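Local coordinates for protein deoxyribodipyrimidine photo-lyase (PDB 3UMV) that uses light energy and a bound FAD to split cyclobutane pyrimidine dimers in ultraviolet-damaged DNA back into two pyrimidine residues, at residues Gly283-Gly291 and Tyr424-Ser432; Ser294-Ala302 and Phe316-Arg324. One frame throughout, in Å; residues are numbered along the deposited sequence.

Interaction 1 of 2, residues Gly283-Gly291 and Tyr424-Ser432. With FAD (flavin-adenine dinucleotide), chain I.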
loop_
_atom_site.group_PDB
_atom_site.type_symbol
_atom_site.label_atom_id
_atom_site.label_comp_id
_atom_site.label_asym_id
_atom_site.label_seq_id
_atom_site.Cartn_x
_atom_site.Cartn_y
_atom_site.Cartn_z
ATOM N N GLY A 283 3.000 13.072 -1.951
ATOM C CA GLY A 283 4.027 12.386 -1.184
ATOM C C GLY A 283 3.425 11.497 -0.099
ATOM O O GLY A 283 4.079 11.162 0.895
ATOM N N LEU A 284 2.169 11.108 -0.299
ATOM C CA LEU A 284 1.423 10.352 0.708
ATOM C C LEU A 284 1.589 8.844 0.622
ATOM O O LEU A 284 1.376 8.149 1.614
ATOM C CB LEU A 284 -0.069 10.690 0.653
ATOM C CG LEU A 284 -0.455 12.069 1.178
ATOM C CD1 LEU A 284 -1.923 12.314 0.874
ATOM C CD2 LEU A 284 -0.186 12.146 2.682
ATOM N N SER A 285 1.956 8.338 -0.553
ATOM C CA SER A 285 1.968 6.881 -0.752
ATOM C C SER A 285 2.833 6.094 0.244
ATOM O O SER A 285 2.481 4.983 0.624
ATOM C CB SER A 285 2.337 6.526 -2.191
ATOM O OG SER A 285 3.669 6.895 -2.496
ATOM N N PRO A 286 3.965 6.651 0.681
ATOM C CA PRO A 286 4.720 5.850 1.657
ATOM C C PRO A 286 3.887 5.597 2.915
ATOM O O PRO A 286 3.745 4.472 3.395
ATOM C CB PRO A 286 5.928 6.730 1.981
ATOM C CG PRO A 286 6.059 7.657 0.802
ATOM C CD PRO A 286 4.671 7.891 0.293
ATOM N N TYR A 287 3.294 6.671 3.425
ATOM C CA TYR A 287 2.437 6.610 4.599
ATOM C C TYR A 287 1.175 5.760 4.401
ATOM O O TYR A 287 0.800 4.988 5.274
ATOM C CB TYR A 287 2.072 8.032 5.008
ATOM C CG TYR A 287 3.294 8.879 5.297
ATOM C CD1 TYR A 287 3.610 9.991 4.510
ATOM C CD2 TYR A 287 4.108 8.598 6.382
ATOM C CE1 TYR A 287 4.738 10.769 4.786
ATOM C CE2 TYR A 287 5.224 9.369 6.661
ATOM C CZ TYR A 287 5.526 10.457 5.877
ATOM O OH TYR A 287 6.635 11.214 6.182
ATOM N N LEU A 288 0.539 5.886 3.245
ATOM C CA LEU A 288 -0.671 5.132 2.958
ATOM C C LEU A 288 -0.345 3.651 2.830
ATOM O O LEU A 288 -1.102 2.798 3.307
ATOM C CB LEU A 288 -1.320 5.647 1.662
ATOM C CG LEU A 288 -1.964 7.036 1.768
ATOM C CD1 LEU A 288 -2.447 7.487 0.401
ATOM C CD2 LEU A 288 -3.100 7.055 2.762
ATOM N N HIS A 289 0.793 3.335 2.209
ATOM C CA HIS A 289 1.161 1.934 2.084
ATOM C C HIS A 289 1.279 1.197 3.424
ATOM O O HIS A 289 0.791 0.072 3.575
ATOM C CB HIS A 289 2.468 1.740 1.326
ATOM C CG HIS A 289 2.903 0.318 1.327
ATOM N ND1 HIS A 289 3.855 -0.173 2.196
ATOM C CD2 HIS A 289 2.429 -0.749 0.646
ATOM C CE1 HIS A 289 3.978 -1.477 2.016
ATOM N NE2 HIS A 289 3.124 -1.848 1.077
ATOM N N PHE A 290 1.943 1.832 4.381
ATOM C CA PHE A 290 2.173 1.228 5.680
ATOM C C PHE A 290 1.007 1.522 6.624
ATOM O O PHE A 290 1.002 1.079 7.763
ATOM C CB PHE A 290 3.491 1.735 6.268
ATOM C CG PHE A 290 4.704 1.215 5.555
ATOM C CD1 PHE A 290 5.114 -0.095 5.736
ATOM C CD2 PHE A 290 5.429 2.030 4.694
ATOM C CE1 PHE A 290 6.233 -0.586 5.079
ATOM C CE2 PHE A 290 6.551 1.548 4.034
ATOM C CZ PHE A 290 6.960 0.239 4.232
ATOM N N GLY A 291 0.013 2.253 6.137
ATOM C CA GLY A 291 -1.116 2.621 6.974
ATOM C C GLY A 291 -0.765 3.565 8.112
ATOM O O GLY A 291 -1.477 3.598 9.129
ATOM N N TYR A 424 12.671 -1.524 -4.955
ATOM C CA TYR A 424 13.132 -0.154 -4.758
ATOM C C TYR A 424 12.113 0.850 -4.219
ATOM O O TYR A 424 12.493 1.820 -3.547
ATOM C CB TYR A 424 13.713 0.372 -6.081
ATOM C CG TYR A 424 15.027 -0.305 -6.441
ATOM C CD1 TYR A 424 15.114 -1.217 -7.486
ATOM C CD2 TYR A 424 16.164 -0.046 -5.708
ATOM C CE1 TYR A 424 16.332 -1.827 -7.812
ATOM C CE2 TYR A 424 17.378 -0.650 -6.022
ATOM C CZ TYR A 424 17.447 -1.542 -7.063
ATOM O OH TYR A 424 18.653 -2.131 -7.362
ATOM N N GLU A 425 10.835 0.670 -4.539
ATOM C CA GLU A 425 9.840 1.658 -4.129
ATOM C C GLU A 425 9.510 1.558 -2.637
ATOM O O GLU A 425 9.331 0.474 -2.085
ATOM C CB GLU A 425 8.554 1.546 -4.959
ATOM C CG GLU A 425 8.718 1.723 -6.440
ATOM C CD GLU A 425 8.786 3.182 -6.889
ATOM O OE1 GLU A 425 8.603 3.432 -8.093
ATOM O OE2 GLU A 425 9.006 4.072 -6.046
ATOM N N ILE A 426 9.426 2.708 -1.985
ATOM C CA ILE A 426 9.031 2.745 -0.587
ATOM C C ILE A 426 7.557 2.377 -0.427
ATOM O O ILE A 426 7.150 1.887 0.619
ATOM C CB ILE A 426 9.345 4.120 0.040
ATOM C CG1 ILE A 426 9.152 4.063 1.560
ATOM C CG2 ILE A 426 8.529 5.236 -0.623
ATOM C CD1 ILE A 426 9.974 2.994 2.212
ATOM N N ASP A 427 6.783 2.560 -1.492
ATOM C CA ASP A 427 5.348 2.297 -1.490
ATOM C C ASP A 427 4.975 0.983 -2.199
ATOM O O ASP A 427 3.797 0.705 -2.459
ATOM C CB ASP A 427 4.579 3.516 -2.069
ATOM C CG ASP A 427 4.997 3.866 -3.503
ATOM O OD1 ASP A 427 5.564 3.010 -4.209
ATOM O OD2 ASP A 427 4.747 5.013 -3.933
ATOM N N GLY A 428 5.993 0.164 -2.473
ATOM C CA GLY A 428 5.839 -1.051 -3.256
ATOM C C GLY A 428 5.340 -2.233 -2.447
ATOM O O GLY A 428 5.014 -2.084 -1.270
ATOM N N ARG A 429 5.279 -3.406 -3.077
ATOM C CA ARG A 429 4.700 -4.597 -2.445
ATOM C C ARG A 429 3.287 -4.247 -1.975
ATOM O O ARG A 429 2.934 -4.414 -0.805
ATOM C CB ARG A 429 5.587 -5.094 -1.283
ATOM C CG ARG A 429 6.997 -5.558 -1.700
ATOM C CD ARG A 429 7.966 -5.597 -0.499
ATOM N NE ARG A 429 7.831 -4.390 0.313
ATOM C CZ ARG A 429 7.368 -4.369 1.564
ATOM N NH1 ARG A 429 7.041 -5.505 2.190
ATOM N NH2 ARG A 429 7.247 -3.209 2.200
ATOM N N ASP A 430 2.483 -3.778 -2.929
ATOM C CA ASP A 430 1.216 -3.118 -2.664
ATOM C C ASP A 430 0.263 -3.463 -3.797
ATOM O O ASP A 430 0.672 -3.524 -4.942
ATOM C CB ASP A 430 1.443 -1.592 -2.670
ATOM C CG ASP A 430 0.250 -0.813 -2.116
ATOM O OD1 ASP A 430 -0.707 -0.538 -2.876
ATOM O OD2 ASP A 430 0.269 -0.481 -0.912
ATOM N N PRO A 431 -1.022 -3.647 -3.490
ATOM C CA PRO A 431 -1.985 -3.865 -4.572
ATOM C C PRO A 431 -1.821 -2.854 -5.720
ATOM O O PRO A 431 -1.913 -3.207 -6.895
ATOM C CB PRO A 431 -3.327 -3.687 -3.865
ATOM C CG PRO A 431 -3.032 -4.141 -2.450
ATOM C CD PRO A 431 -1.669 -3.606 -2.165
ATOM N N SER A 432 -1.586 -1.595 -5.376
ATOM C CA SER A 432 -1.424 -0.564 -6.391
ATOM C C SER A 432 -0.151 -0.696 -7.213
ATOM O O SER A 432 -0.080 -0.166 -8.305
ATOM C CB SER A 432 -1.492 0.836 -5.777
ATOM O OG SER A 432 -2.757 1.074 -5.171
HETATM P PA FAD I . -0.467 11.425 -5.682
HETATM O O1A FAD I . -0.613 11.855 -7.110
HETATM O O2A FAD I . -0.356 12.556 -4.698
HETATM O O5B FAD I . -1.695 10.464 -5.325
HETATM C C5B FAD I . -2.252 10.411 -4.029
HETATM C C4B FAD I . -2.660 8.972 -3.697
HETATM O O4B FAD I . -3.592 8.454 -4.633
HETATM C C3B FAD I . -1.482 8.020 -3.765
HETATM O O3B FAD I . -0.735 8.035 -2.572
HETATM C C2B FAD I . -2.179 6.707 -3.962
HETATM O O2B FAD I . -2.746 6.284 -2.736
HETATM C C1B FAD I . -3.319 7.090 -4.871
HETATM N N9A FAD I . -2.962 6.874 -6.283
HETATM C C8A FAD I . -2.436 7.781 -7.164
HETATM N N7A FAD I . -2.278 7.154 -8.353
HETATM C C5A FAD I . -2.682 5.858 -8.232
HETATM C C6A FAD I . -2.750 4.766 -9.105
HETATM N N6A FAD I . -2.461 4.878 -10.401
HETATM N N1A FAD I . -3.232 3.557 -8.654
HETATM C C2A FAD I . -3.653 3.428 -7.350
HETATM N N3A FAD I . -3.582 4.501 -6.490
HETATM C C4A FAD I . -3.118 5.692 -6.932
HETATM N N1 FAD I . 1.341 3.016 -6.118
HETATM C C2 FAD I . 1.683 2.554 -4.881
HETATM O O2 FAD I . 1.082 3.018 -3.911
HETATM N N3 FAD I . 2.655 1.578 -4.739
HETATM C C4 FAD I . 3.308 1.069 -5.847
HETATM O O4 FAD I . 4.178 0.203 -5.716
HETATM C C4X FAD I . 2.943 1.539 -7.103
HETATM N N5 FAD I . 3.563 1.084 -8.244
HETATM C C5X FAD I . 3.174 1.548 -9.485
HETATM C C6 FAD I . 3.789 1.054 -10.643
HETATM C C7 FAD I . 3.401 1.526 -11.901
HETATM C C7M FAD I . 4.069 0.967 -13.130
HETATM C C8 FAD I . 2.403 2.500 -11.988
HETATM C C8M FAD I . 1.947 3.048 -13.307
HETATM C C9 FAD I . 1.812 2.989 -10.835
HETATM C C9A FAD I . 2.191 2.515 -9.593
HETATM N N10 FAD I . 1.598 3.012 -8.450
HETATM C C10 FAD I . 1.973 2.512 -7.227
HETATM C "C1'" FAD I . 0.514 4.080 -8.505
HETATM C "C2'" FAD I . 1.053 5.543 -8.429
HETATM O "O2'" FAD I . 2.140 5.818 -9.321
HETATM C "C3'" FAD I . 1.488 5.977 -7.017
HETATM O "O3'" FAD I . 0.463 5.679 -6.106
HETATM C "C4'" FAD I . 1.804 7.471 -6.912
HETATM O "O4'" FAD I . 2.841 7.804 -7.816
HETATM C "C5'" FAD I . 2.201 7.773 -5.468
HETATM O "O5'" FAD I . 2.770 9.044 -5.264
HETATM P P FAD I . 1.934 10.157 -4.465
HETATM O O1P FAD I . 1.419 9.603 -3.151
HETATM O O2P FAD I . 2.788 11.384 -4.285
HETATM O O3P FAD I . 0.794 10.400 -5.581
HETATM O O HOH W 1 -1.020 -1.332 1.714
#
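Asp427 OD2 is gripped by two groups: Ser285 OG donates to its anti lone pair at 2.6 Å, and Arg396, outside both segments, forms a salt bridge with the same oxygen. Ser285 OG sits between its backbone N and carbonyl carbon (chi1 66°), which turns the hydroxyl to the carboxylate while Ser285 N bonds FAD O1P at 2.9 Å. Beside it Gly283 N holds FAD O2P, also at 2.9 Å. From the facing loop, Asp427 O accepts from the flavin N3 at 2.7 Å with an N-H...O angle of 161°. This is the FAD site of a class II photolyase: the phosphate-binding turn of 283-285 is tied to the loop that reads the isoalloxazine edge. One turn on, His289 carries its ring across the loop backbone, CG anti to the backbone N (chi1 174°). Its NE2 bonds Arg429 O at 3.2 Å; Arg429 O lies near the ring plane, yet the donor stands well above the carbonyl plane. A water donates to both His289 O and Asp430 OD2. Apolar packing adds to this: Ile426 runs across two partners, CG2 touching Pro286 CG at 3.7 Å and CD1 meeting Phe290 CE2 at 4.1 Å.

Interaction 2 of 2, residues Ser294-Ala302 and Phe316-Arg324. With FAD (flavin-adenine dinucleotide), chain I.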
loop_
_atom_site.group_PDB
_atom_site.type_symbol
_atom_site.label_atom_id
_atom_site.label_comp_id
_atom_site.label_asym_id
_atom_site.label_seq_id
_atom_site.Cartn_x
_atom_site.Cartn_y
_atom_site.Cartn_z
ATOM N N SER A 294 -4.593 7.135 7.587
ATOM C CA SER A 294 -5.803 6.570 7.007
ATOM C C SER A 294 -6.127 7.266 5.678
ATOM O O SER A 294 -6.097 8.495 5.597
ATOM C CB SER A 294 -6.948 6.787 8.007
ATOM O OG SER A 294 -8.211 6.718 7.369
ATOM N N ALA A 295 -6.443 6.505 4.634
ATOM C CA ALA A 295 -6.854 7.131 3.372
ATOM C C ALA A 295 -8.159 7.906 3.564
ATOM O O ALA A 295 -8.364 8.934 2.926
ATOM C CB ALA A 295 -7.026 6.105 2.280
ATOM N N GLN A 296 -9.033 7.382 4.426
ATOM C CA GLN A 296 -10.284 8.047 4.794
ATOM C C GLN A 296 -9.995 9.390 5.474
ATOM O O GLN A 296 -10.626 10.400 5.146
ATOM C CB GLN A 296 -11.123 7.122 5.690
ATOM C CG GLN A 296 -12.477 7.674 6.102
ATOM C CD GLN A 296 -13.412 6.588 6.610
ATOM O OE1 GLN A 296 -13.212 5.391 6.351
ATOM N NE2 GLN A 296 -14.432 6.993 7.342
ATOM N N ARG A 297 -9.030 9.414 6.395
ATOM C CA ARG A 297 -8.561 10.691 6.949
ATOM C C ARG A 297 -8.140 11.682 5.854
ATOM O O ARG A 297 -8.490 12.867 5.913
ATOM C CB ARG A 297 -7.384 10.475 7.911
ATOM C CG ARG A 297 -6.681 11.769 8.322
ATOM C CD ARG A 297 -7.681 12.750 8.920
ATOM N NE ARG A 297 -8.412 12.159 10.033
ATOM C CZ ARG A 297 -9.550 12.629 10.530
ATOM N NH1 ARG A 297 -10.127 12.002 11.544
ATOM N NH2 ARG A 297 -10.113 13.718 10.013
ATOM N N CYS A 298 -7.371 11.210 4.873
ATOM C CA CYS A 298 -6.894 12.090 3.805
ATOM C C CYS A 298 -8.078 12.618 2.985
ATOM O O CYS A 298 -8.116 13.798 2.608
ATOM C CB CYS A 298 -5.913 11.343 2.895
ATOM S SG CYS A 298 -4.359 10.907 3.687
ATOM N N ALA A 299 -9.034 11.734 2.704
ATOM C CA ALA A 299 -10.247 12.111 1.977
ATOM C C ALA A 299 -11.100 13.129 2.745
ATOM O O ALA A 299 -11.586 14.090 2.160
ATOM C CB ALA A 299 -11.075 10.872 1.659
ATOM N N LEU A 300 -11.282 12.910 4.044
ATOM C CA LEU A 300 -12.054 13.839 4.874
ATOM C C LEU A 300 -11.450 15.235 4.874
ATOM O O LEU A 300 -12.165 16.237 4.804
ATOM C CB LEU A 300 -12.124 13.341 6.318
ATOM C CG LEU A 300 -12.985 12.114 6.558
ATOM C CD1 LEU A 300 -12.632 11.482 7.897
ATOM C CD2 LEU A 300 -14.467 12.453 6.472
ATOM N N GLU A 301 -10.135 15.298 4.987
ATOM C CA GLU A 301 -9.455 16.582 5.030
ATOM C C GLU A 301 -9.517 17.256 3.674
ATOM O O GLU A 301 -9.581 18.485 3.588
ATOM C CB GLU A 301 -8.012 16.411 5.505
ATOM C CG GLU A 301 -7.906 15.862 6.921
ATOM C CD GLU A 301 -8.536 16.795 7.937
ATOM O OE1 GLU A 301 -8.606 18.010 7.646
ATOM O OE2 GLU A 301 -8.965 16.325 9.013
ATOM N N ALA A 302 -9.485 16.462 2.607
ATOM C CA ALA A 302 -9.636 17.031 1.273
ATOM C C ALA A 302 -11.035 17.629 1.124
ATOM O O ALA A 302 -11.201 18.692 0.545
ATOM C CB ALA A 302 -9.373 15.983 0.204
ATOM N N PHE A 316 -7.561 14.933 -6.927
ATOM C CA PHE A 316 -6.894 14.240 -5.828
ATOM C C PHE A 316 -7.749 13.088 -5.280
ATOM O O PHE A 316 -7.280 11.959 -5.166
ATOM C CB PHE A 316 -6.558 15.234 -4.720
ATOM C CG PHE A 316 -5.894 14.613 -3.518
ATOM C CD1 PHE A 316 -6.500 14.678 -2.274
ATOM C CD2 PHE A 316 -4.666 13.974 -3.630
ATOM C CE1 PHE A 316 -5.897 14.122 -1.154
ATOM C CE2 PHE A 316 -4.054 13.417 -2.509
ATOM C CZ PHE A 316 -4.683 13.487 -1.272
ATOM N N LEU A 317 -9.002 13.383 -4.951
ATOM C CA LEU A 317 -9.945 12.375 -4.466
ATOM C C LEU A 317 -10.149 11.220 -5.460
ATOM O O LEU A 317 -10.363 10.083 -5.051
ATOM C CB LEU A 317 -11.280 13.037 -4.111
ATOM C CG LEU A 317 -11.300 13.818 -2.790
ATOM C CD1 LEU A 317 -12.533 14.737 -2.701
ATOM C CD2 LEU A 317 -11.223 12.864 -1.599
ATOM N N GLU A 318 -10.107 11.509 -6.759
ATOM C CA GLU A 318 -10.214 10.456 -7.774
ATOM C C GLU A 318 -9.047 9.455 -7.663
ATOM O O GLU A 318 -9.239 8.228 -7.725
ATOM C CB GLU A 318 -10.304 11.073 -9.182
ATOM C CG GLU A 318 -10.162 10.089 -10.351
ATOM C CD GLU A 318 -11.342 9.122 -10.489
ATOM O OE1 GLU A 318 -11.173 8.073 -11.155
ATOM O OE2 GLU A 318 -12.429 9.407 -9.940
ATOM N N GLU A 319 -7.836 9.969 -7.487
ATOM C CA GLU A 319 -6.670 9.088 -7.390
ATOM C C GLU A 319 -6.636 8.428 -6.014
ATOM O O GLU A 319 -6.420 7.215 -5.885
ATOM C CB GLU A 319 -5.372 9.865 -7.660
ATOM C CG GLU A 319 -5.396 10.720 -8.930
ATOM C CD GLU A 319 -5.500 9.899 -10.204
ATOM O OE1 GLU A 319 -4.687 8.963 -10.390
ATOM O OE2 GLU A 319 -6.394 10.188 -11.025
ATOM N N LEU A 320 -6.903 9.221 -4.980
ATOM C CA LEU A 320 -6.791 8.741 -3.615
ATOM C C LEU A 320 -7.825 7.667 -3.252
ATOM O O LEU A 320 -7.510 6.746 -2.502
ATOM C CB LEU A 320 -6.919 9.916 -2.638
ATOM C CG LEU A 320 -6.983 9.547 -1.156
ATOM C CD1 LEU A 320 -5.625 9.087 -0.690
ATOM C CD2 LEU A 320 -7.441 10.751 -0.348
ATOM N N VAL A 321 -9.054 7.801 -3.752
ATOM C CA VAL A 321 -10.139 6.899 -3.378
ATOM C C VAL A 321 -10.486 5.935 -4.496
ATOM O O VAL A 321 -10.350 4.722 -4.349
ATOM C CB VAL A 321 -11.398 7.667 -2.927
ATOM C CG1 VAL A 321 -12.570 6.703 -2.674
ATOM C CG2 VAL A 321 -11.081 8.498 -1.683
ATOM N N VAL A 322 -10.918 6.460 -5.632
ATOM C CA VAL A 322 -11.331 5.578 -6.707
ATOM C C VAL A 322 -10.213 4.676 -7.253
ATOM O O VAL A 322 -10.371 3.462 -7.317
ATOM C CB VAL A 322 -12.020 6.348 -7.845
ATOM C CG1 VAL A 322 -12.133 5.472 -9.066
ATOM C CG2 VAL A 322 -13.407 6.780 -7.386
ATOM N N ARG A 323 -9.096 5.269 -7.647
ATOM C CA ARG A 323 -8.029 4.475 -8.239
ATOM C C ARG A 323 -7.418 3.516 -7.217
ATOM O O ARG A 323 -7.298 2.314 -7.481
ATOM C CB ARG A 323 -6.965 5.369 -8.875
ATOM C CG ARG A 323 -7.486 6.209 -10.030
ATOM C CD ARG A 323 -6.524 6.141 -11.213
ATOM N NE ARG A 323 -6.481 4.800 -11.791
ATOM C CZ ARG A 323 -7.141 4.443 -12.887
ATOM N NH1 ARG A 323 -7.055 3.201 -13.350
ATOM N NH2 ARG A 323 -7.884 5.339 -13.524
ATOM N N ARG A 324 -7.052 4.037 -6.050
ATOM C CA ARG A 324 -6.388 3.214 -5.046
ATOM C C ARG A 324 -7.304 2.055 -4.661
ATOM O O ARG A 324 -6.875 0.900 -4.619
ATOM C CB ARG A 324 -6.018 4.021 -3.804
ATOM C CG ARG A 324 -5.380 3.159 -2.705
ATOM C CD ARG A 324 -5.090 3.987 -1.471
ATOM N NE ARG A 324 -6.291 4.727 -1.110
ATOM C CZ ARG A 324 -7.318 4.239 -0.424
ATOM N NH1 ARG A 324 -7.300 2.991 0.056
ATOM N NH2 ARG A 324 -8.372 5.020 -0.198
HETATM P PA FAD I . -0.467 11.425 -5.682
HETATM O O1A FAD I . -0.613 11.855 -7.110
HETATM O O2A FAD I . -0.356 12.556 -4.698
HETATM O O5B FAD I . -1.695 10.464 -5.325
HETATM C C5B FAD I . -2.252 10.411 -4.029
HETATM C C4B FAD I . -2.660 8.972 -3.697
HETATM O O4B FAD I . -3.592 8.454 -4.633
HETATM C C3B FAD I . -1.482 8.020 -3.765
HETATM O O3B FAD I . -0.735 8.035 -2.572
HETATM C C2B FAD I . -2.179 6.707 -3.962
HETATM O O2B FAD I . -2.746 6.284 -2.736
HETATM C C1B FAD I . -3.319 7.090 -4.871
HETATM N N9A FAD I . -2.962 6.874 -6.283
HETATM C C8A FAD I . -2.436 7.781 -7.164
HETATM N N7A FAD I . -2.278 7.154 -8.353
HETATM C C5A FAD I . -2.682 5.858 -8.232
HETATM C C6A FAD I . -2.750 4.766 -9.105
HETATM N N6A FAD I . -2.461 4.878 -10.401
HETATM N N1A FAD I . -3.232 3.557 -8.654
HETATM C C2A FAD I . -3.653 3.428 -7.350
HETATM N N3A FAD I . -3.582 4.501 -6.490
HETATM C C4A FAD I . -3.118 5.692 -6.932
HETATM N N1 FAD I . 1.341 3.016 -6.118
HETATM C C2 FAD I . 1.683 2.554 -4.881
HETATM O O2 FAD I . 1.082 3.018 -3.911
HETATM N N3 FAD I . 2.655 1.578 -4.739
HETATM C C4 FAD I . 3.308 1.069 -5.847
HETATM O O4 FAD I . 4.178 0.203 -5.716
HETATM C C4X FAD I . 2.943 1.539 -7.103
HETATM N N5 FAD I . 3.563 1.084 -8.244
HETATM C C5X FAD I . 3.174 1.548 -9.485
HETATM C C6 FAD I . 3.789 1.054 -10.643
HETATM C C7 FAD I . 3.401 1.526 -11.901
HETATM C C7M FAD I . 4.069 0.967 -13.130
HETATM C C8 FAD I . 2.403 2.500 -11.988
HETATM C C8M FAD I . 1.947 3.048 -13.307
HETATM C C9 FAD I . 1.812 2.989 -10.835
HETATM C C9A FAD I . 2.191 2.515 -9.593
HETATM N N10 FAD I . 1.598 3.012 -8.450
HETATM C C10 FAD I . 1.973 2.512 -7.227
HETATM C "C1'" FAD I . 0.514 4.080 -8.505
HETATM C "C2'" FAD I . 1.053 5.543 -8.429
HETATM O "O2'" FAD I . 2.140 5.818 -9.321
HETATM C "C3'" FAD I . 1.488 5.977 -7.017
HETATM O "O3'" FAD I . 0.463 5.679 -6.106
HETATM C "C4'" FAD I . 1.804 7.471 -6.912
HETATM O "O4'" FAD I . 2.841 7.804 -7.816
HETATM C "C5'" FAD I . 2.201 7.773 -5.468
HETATM O "O5'" FAD I . 2.770 9.044 -5.264
HETATM P P FAD I . 1.934 10.157 -4.465
HETATM O O1P FAD I . 1.419 9.603 -3.151
HETATM O O2P FAD I . 2.788 11.384 -4.285
HETATM O O3P FAD I . 0.794 10.400 -5.581
#
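Apolar packing joins the two helices, which run roughly antiparallel, 150° between directions, with their axes 10.0 Å apart. The side of helix 295-302 facing the contact is lined by Ala295, Cys298, Ala299 and Ala302, and larger side chains from 316-324 reach onto it. Leu320, its CG anti to the backbone N (chi1 173°), brings CD2 against Cys298 CB at 3.6 Å and close to Ala299 N. Leu317 CD2 rests on Ala299 CB at 3.8 Å and touches Ala302, whose methyl lies at the edge of the Phe316 ring, 4.0 Å from CD1. No hydrogen bond crosses between the segments; Arg324 bends at chi3 (50°), turning NE back to donate to Leu320 O at 2.7 Å, nearly in line with the C=O, with a weak second bond from NH2. One face of this guanidinium lies over the Ala295 methyl, and NH1 has a weak bond to His169 O. With an alanine at Arg324 the guanidinium is gone, which would probably leave Leu320 O without its side-chain donor and open a gap beside the Ala295 methyl. Leu320 CA approaches FAD O4B at 3.4 Å: helix 316-324 borders the adenosine half of the photolyase FAD pocket, and helix 295-302 backs it as a second layer.

How the interactions relate
The two contacts, with centres about 14 Å apart, meet one FAD molecule: interaction 1 mainly holds a phosphate and the flavin ring but also reaches the adenosine, which interaction 2 borders. Helix 285-290 is followed in the chain by helix 295-305, and it packs against interaction 2. Leu288 is wedged there, its CD1 3.7 Å from Leu320 CD1 and its CD2 3.8 Å from Ala295 CA. Leu284 CD1 reaches Phe316 CZ at 3.7 Å. Leu288 CD1 also lies 3.4 Å from FAD O2B, so this leucine meets the cofactor from the first segment of interaction 1 while packing on both helices of interaction 2.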